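Local coordinates for Tb427.07.360- putative uncharacterized metacyclic invariant surface protein from Trypanosoma brucei (Trypanosoma brucei, PDB 5VTL) that is of unknown function but is a putative invariant surface protein of the metacyclic stage of the parasite, built as an extended bundle of helices, at residues 83-86 with 87-91; 91-94 with 95-98. All coordinates share one frame; numbering follows the deposited sequence.

How the interactions relate
Followed from the N terminus, the chain runs through helix 4-58, turns back into helix 63-102, and there meets both contacts within sixteen residues. Neither closes a long loop: each joins two consecutive pieces of the same helix through i to i+4 bonds. Interaction 1 (83-86 with 87-91) comes first, and interaction 2 (91-94 with 95-98) begins on Glu91, where the first ends, so the two follow in series with their centres about 11 Å apart and neither nest nor cross. Along both, helix 63-102 packs against helix 4-58 and helix 157-209, while the regular helix of interaction 1 gives way to a proline kink in interaction 2.

Interaction 1 (83-86 with 87-91); sequences AKTA and LSDVE
Ser88 turns its hydroxyl back onto the carbonyl of Thr85, OG to O 2.6 Å, in a short bond from the side chain to the backbone three residues earlier. The same oxygen accepts the backbone N-H of Asp89, N to O 3.0 Å, so two donors grip Thr85 O. Both arrive from the same face of the peptide plane; the amide lies nearer the extension of the C=O bond, whereas the hydroxyl comes in at a steeper C=O...O angle of 117°. Serine suits this place because its OG, set between the backbone N and the carbonyl carbon (chi1 63°), is carried back toward the preceding turn.

Regular i to i+4 bonds flank this pair, from Leu87 N to Ala83 O, from Ser88 N to Lys84 O and from Val90 N to Ala86 O, the last 2.9 Å long. Val90 CG2 rests beside the same acceptor, 3.2 Å from Ala86 O, and the CB of Leu87 lies 3.6 Å from Lys84 O.

Further out, the side chains sort by surroundings. Asp89 directs its carboxylate to a salt bridge between OD2 and NH1 of Arg183 on helix 157-209, while Thr85 OG1 bonds back to the carbonyl of Asn81. The small Ala83 permits close approach, touching Ala187 of helix 157-209 and Val35 of helix 4-58. Branched side chains fill the interfaces on these two helices, Val90 against Leu177, Ala180 and Val181, and Leu87 against Ala31 and Val35. Such a division, with Ala83, Ala86 and Val90 buried, Lys84, Thr85 and Ser88 exposed, and Asp89 bridging to Arg183 at the boundary, is typical of an amphipathic helix in an elongated helical bundle, here within the glutamic acid/alanine-rich protein family of trypanosomes.

Interaction 2 (91-94 with 95-98); sequences EQYA and ANAP
Glu91 gives its carbonyl to Ala95 N across one turn of a helix that a proline kinks further on. The bond is weak, 3.1 Å between Ala95 N and Glu91 O with an N-H...O angle of only 135°, and the same N-H also leans toward Gln92 O, a bifurcated (three-centre) hydrogen bond with both branches weak that marks a slightly distorted turn.

Gln92 follows with a firmer bond, its O accepting Asn96 N at 3.0 Å. Its extended side chain starts with CG anti to the backbone N (chi1 160°) and crosses that of Asn96 obliquely, the two amide planes 63° apart. A water joins the amides, accepting from Gln92 NE2 at 2.6 Å and from Asn96 ND2 at 2.9 Å. The longer glutamine reaches out beside the shorter asparagine, so that a single water can span the two amides, and Asn96 ND2 also bonds Glu173 OE1 on helix 157-209.

The Tyr93 ring has Gln92 CD 4.1 Å above one face, offset toward the rim. The Tyr93 side chain touches Glu173, Gln176 and Leu177 of helix 157-209, and Tyr93 O receives a nearly straight bond from Ala97 N.

Ala94, small enough to pack against Lys28 of helix 4-58, lies one turn before Pro98, where the helix kinks but continues. Pro98 has no N-H with which to continue the ladder, so the kink falls there, and in place of a donor its ring carbon CD lies 2.9 Å from Ala94 O.

Interaction 1 (83-86 with 87-91)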
ATOM      1  N   ALA A  83      -3.878  -7.633  11.131  1.00  7.81           N
ATOM      2  CA  ALA A  83      -2.793  -7.521  10.154  1.00  8.64           C
ATOM      3  C   ALA A  83      -2.878  -8.634   9.101  1.00  9.68           C
ATOM      4  O   ALA A  83      -2.714  -8.397   7.892  1.00 10.58           O
ATOM      5  CB  ALA A  83      -1.446  -7.570  10.835  1.00  9.30           C
ATOM      6  N   LYS A  84      -3.097  -9.860   9.550  1.00  9.38           N
ATOM      7  CA  LYS A  84      -3.186 -10.982   8.624  1.00  9.20           C
ATOM      8  C   LYS A  84      -4.375 -10.857   7.651  1.00 10.51           C
ATOM      9  O   LYS A  84      -4.253 -11.202   6.479  1.00 12.09           O
ATOM     10  CB  LYS A  84      -3.248 -12.309   9.399  1.00  9.96           C
ATOM     11  CG  LYS A  84      -1.984 -12.593  10.136  1.00  7.90           C
ATOM     12  CD  LYS A  84      -2.092 -13.810  11.036  1.00 13.50           C
ATOM     13  CE  LYS A  84      -0.723 -14.119  11.683  1.00 14.51           C
ATOM     14  NZ  LYS A  84      -0.725 -15.358  12.548  1.00 25.59           N
ATOM     15  N   THR A  85      -5.524 -10.414   8.148  1.00 12.32           N
ATOM     16  CA  THR A  85      -6.700 -10.188   7.308  1.00 10.40           C
ATOM     17  C   THR A  85      -6.404  -9.092   6.294  1.00 15.38           C
ATOM     18  O   THR A  85      -6.829  -9.164   5.134  1.00 14.68           O
ATOM     19  CB  THR A  85      -7.916  -9.794   8.152  1.00 10.49           C
ATOM     20  OG1 THR A  85      -8.243 -10.871   9.038  1.00 17.18           O
ATOM     21  CG2 THR A  85      -9.117  -9.462   7.282  1.00 20.48           C
ATOM     22  N   ALA A  86      -5.663  -8.081   6.728  1.00 12.01           N
ATOM     23  CA  ALA A  86      -5.308  -6.968   5.847  1.00  9.46           C
ATOM     24  C   ALA A  86      -4.341  -7.438   4.761  1.00 11.80           C
ATOM     25  O   ALA A  86      -4.475  -7.050   3.599  1.00 11.39           O
ATOM     26  CB  ALA A  86      -4.736  -5.806   6.656  1.00  7.47           C
ATOM     27  N   LEU A  87      -3.410  -8.320   5.118  1.00  9.17           N
ATOM     28  CA  LEU A  87      -2.494  -8.880   4.129  1.00  9.06           C
ATOM     29  C   LEU A  87      -3.273  -9.667   3.081  1.00 14.47           C
ATOM     30  O   LEU A  87      -2.987  -9.566   1.891  1.00 12.47           O
ATOM     31  CB  LEU A  87      -1.460  -9.780   4.795  1.00  9.11           C
ATOM     32  CG  LEU A  87      -0.432 -10.493   3.919  1.00 13.11           C
ATOM     33  CD1 LEU A  87       0.332  -9.529   3.011  1.00 10.06           C
ATOM     34  CD2 LEU A  87       0.526 -11.269   4.808  1.00 11.42           C
ATOM     35  N   SER A  88      -4.274 -10.425   3.514  1.00 14.90           N
ATOM     36  CA  SER A  88      -5.068 -11.200   2.562  1.00 14.42           C
ATOM     37  C   SER A  88      -5.849 -10.280   1.624  1.00 18.56           C
ATOM     38  O   SER A  88      -5.965 -10.572   0.432  1.00 16.39           O
ATOM     39  CB  SER A  88      -5.993 -12.192   3.264  1.00 19.04           C
ATOM     40  OG  SER A  88      -6.930 -11.516   4.059  1.00 28.23           O
ATOM     41  N   ASP A  89      -6.391  -9.179   2.148  1.00 12.10           N
ATOM     42  CA  ASP A  89      -6.977  -8.149   1.289  1.00 12.19           C
ATOM     43  C   ASP A  89      -5.967  -7.574   0.279  1.00 11.86           C
ATOM     44  O   ASP A  89      -6.276  -7.444  -0.911  1.00 13.27           O
ATOM     45  CB  ASP A  89      -7.556  -7.007   2.119  1.00 10.44           C
ATOM     46  CG  ASP A  89      -8.748  -7.441   2.972  1.00 18.49           C
ATOM     47  OD1 ASP A  89      -9.256  -8.572   2.768  1.00 15.16           O
ATOM     48  OD2 ASP A  89      -9.175  -6.636   3.831  1.00 15.08           O
ATOM     49  N   VAL A  90      -4.778  -7.218   0.750  1.00  8.31           N
ATOM     50  CA  VAL A  90      -3.721  -6.681  -0.113  1.00 11.74           C
ATOM     51  C   VAL A  90      -3.443  -7.643  -1.267  1.00 13.79           C
ATOM     52  O   VAL A  90      -3.266  -7.243  -2.429  1.00 11.54           O
ATOM     53  CB  VAL A  90      -2.421  -6.436   0.699  1.00 10.90           C
ATOM     54  CG1 VAL A  90      -1.224  -6.166  -0.201  1.00 11.45           C
ATOM     55  CG2 VAL A  90      -2.606  -5.260   1.670  1.00 10.42           C
ATOM     56  N   GLU A  91      -3.400  -8.921  -0.940  1.00 14.38           N
ATOM     57  CA  GLU A  91      -3.012  -9.918  -1.915  1.00 11.21           C
ATOM     58  C   GLU A  91      -4.058 -10.002  -3.029  1.00 13.89           C
ATOM     59  O   GLU A  91      -3.735 -10.196  -4.200  1.00 14.20           O
ATOM     60  CB  GLU A  91      -2.849 -11.256  -1.211  1.00 16.71           C
ATOM     61  CG  GLU A  91      -1.473 -11.411  -0.565  1.00 24.44           C
ATOM     62  CD  GLU A  91      -1.389 -12.590   0.382  1.00 40.81           C
ATOM     63  OE1 GLU A  91      -2.441 -13.218   0.626  1.00 43.27           O
ATOM     64  OE2 GLU A  91      -0.271 -12.879   0.887  1.00 34.48           O
TER

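Interaction 2 (91-94 with 95-98)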
ATOM      1  N   GLU A  91      -3.400  -8.921  -0.940  1.00 14.38           N
ATOM      2  CA  GLU A  91      -3.012  -9.918  -1.915  1.00 11.21           C
ATOM      3  C   GLU A  91      -4.058 -10.002  -3.029  1.00 13.89           C
ATOM      4  O   GLU A  91      -3.735 -10.196  -4.200  1.00 14.20           O
ATOM      5  CB  GLU A  91      -2.849 -11.256  -1.211  1.00 16.71           C
ATOM      6  CG  GLU A  91      -1.473 -11.411  -0.565  1.00 24.44           C
ATOM      7  CD  GLU A  91      -1.389 -12.590   0.382  1.00 40.81           C
ATOM      8  OE1 GLU A  91      -2.441 -13.218   0.626  1.00 43.27           O
ATOM      9  OE2 GLU A  91      -0.271 -12.879   0.887  1.00 34.48           O
ATOM     10  N   GLN A  92      -5.315  -9.842  -2.649  1.00  9.63           N
ATOM     11  CA  GLN A  92      -6.419  -9.880  -3.592  1.00 11.58           C
ATOM     12  C   GLN A  92      -6.337  -8.651  -4.468  1.00 12.42           C
ATOM     13  O   GLN A  92      -6.316  -8.761  -5.683  1.00  8.37           O
ATOM     14  CB  GLN A  92      -7.721  -9.935  -2.811  1.00 12.39           C
ATOM     15  CG  GLN A  92      -8.987  -9.530  -3.510  1.00 16.33           C
ATOM     16  CD  GLN A  92     -10.122  -9.349  -2.504  1.00 36.24           C
ATOM     17  OE1 GLN A  92      -9.996  -9.740  -1.333  1.00 41.61           O
ATOM     18  NE2 GLN A  92     -11.221  -8.741  -2.945  1.00 27.56           N
ATOM     19  N   TYR A  93      -6.240  -7.472  -3.860  1.00  7.20           N
ATOM     20  CA  TYR A  93      -6.200  -6.256  -4.656  1.00 10.85           C
ATOM     21  C   TYR A  93      -4.932  -6.132  -5.482  1.00  8.14           C
ATOM     22  O   TYR A  93      -4.964  -5.560  -6.574  1.00  8.92           O
ATOM     23  CB  TYR A  93      -6.397  -5.031  -3.754  1.00  8.94           C
ATOM     24  CG  TYR A  93      -7.733  -5.064  -3.064  1.00 10.21           C
ATOM     25  CD1 TYR A  93      -8.923  -5.229  -3.790  1.00 14.09           C
ATOM     26  CD2 TYR A  93      -7.815  -4.964  -1.695  1.00 11.44           C
ATOM     27  CE1 TYR A  93     -10.159  -5.269  -3.141  1.00 14.09           C
ATOM     28  CE2 TYR A  93      -9.045  -5.003  -1.037  1.00 15.79           C
ATOM     29  CZ  TYR A  93     -10.209  -5.163  -1.763  1.00 20.90           C
ATOM     30  OH  TYR A  93     -11.417  -5.204  -1.091  1.00 20.69           O
ATOM     31  N   ALA A  94      -3.813  -6.628  -4.959  1.00  5.91           N
ATOM     32  CA  ALA A  94      -2.558  -6.626  -5.704  1.00 10.49           C
ATOM     33  C   ALA A  94      -2.582  -7.588  -6.889  1.00  6.80           C
ATOM     34  O   ALA A  94      -1.802  -7.411  -7.836  1.00 10.49           O
ATOM     35  CB  ALA A  94      -1.378  -6.945  -4.791  1.00 11.73           C
ATOM     36  N   ALA A  95      -3.441  -8.609  -6.840  1.00  6.81           N
ATOM     37  CA  ALA A  95      -3.617  -9.475  -8.009  1.00  6.24           C
ATOM     38  C   ALA A  95      -4.562  -8.855  -9.037  1.00 10.48           C
ATOM     39  O   ALA A  95      -4.369  -9.013 -10.235  1.00 11.50           O
ATOM     40  CB  ALA A  95      -4.127 -10.830  -7.603  1.00 10.82           C
ATOM     41  N   ASN A  96      -5.580  -8.149  -8.555  1.00  6.80           N
ATOM     42  CA  ASN A  96      -6.584  -7.532  -9.417  1.00  9.22           C
ATOM     43  C   ASN A  96      -6.073  -6.350 -10.226  1.00  9.41           C
ATOM     44  O   ASN A  96      -6.237  -6.292 -11.446  1.00  7.78           O
ATOM     45  CB  ASN A  96      -7.767  -7.057  -8.578  1.00  8.78           C
ATOM     46  CG  ASN A  96      -8.554  -8.201  -7.974  1.00  7.91           C
ATOM     47  OD1 ASN A  96      -8.224  -9.375  -8.198  1.00  9.91           O
ATOM     48  ND2 ASN A  96      -9.591  -7.872  -7.173  1.00 10.37           N
ATOM     49  N   ALA A  97      -5.468  -5.382  -9.547  1.00 10.27           N
ATOM     50  CA  ALA A  97      -5.076  -4.141 -10.221  1.00  7.44           C
ATOM     51  C   ALA A  97      -4.159  -4.328 -11.445  1.00  6.81           C
ATOM     52  O   ALA A  97      -4.409  -3.708 -12.485  1.00  8.26           O
ATOM     53  CB  ALA A  97      -4.473  -3.139  -9.222  1.00  7.89           C
ATOM     54  N   PRO A  98      -3.106  -5.166 -11.349  1.00  9.71           N
ATOM     55  CA  PRO A  98      -2.280  -5.308 -12.558  1.00  7.74           C
ATOM     56  C   PRO A  98      -3.021  -5.873 -13.761  1.00  9.83           C
ATOM     57  O   PRO A  98      -2.633  -5.548 -14.892  1.00 10.17           O
ATOM     58  CB  PRO A  98      -1.172  -6.268 -12.125  1.00 12.55           C
ATOM     59  CG  PRO A  98      -1.062  -6.036 -10.632  1.00 10.84           C
ATOM     60  CD  PRO A  98      -2.482  -5.843 -10.191  1.00  5.71           C
TER
HETATM   61  O   HOH W   1     -11.765  -8.908  -5.495  1.00 22.16           O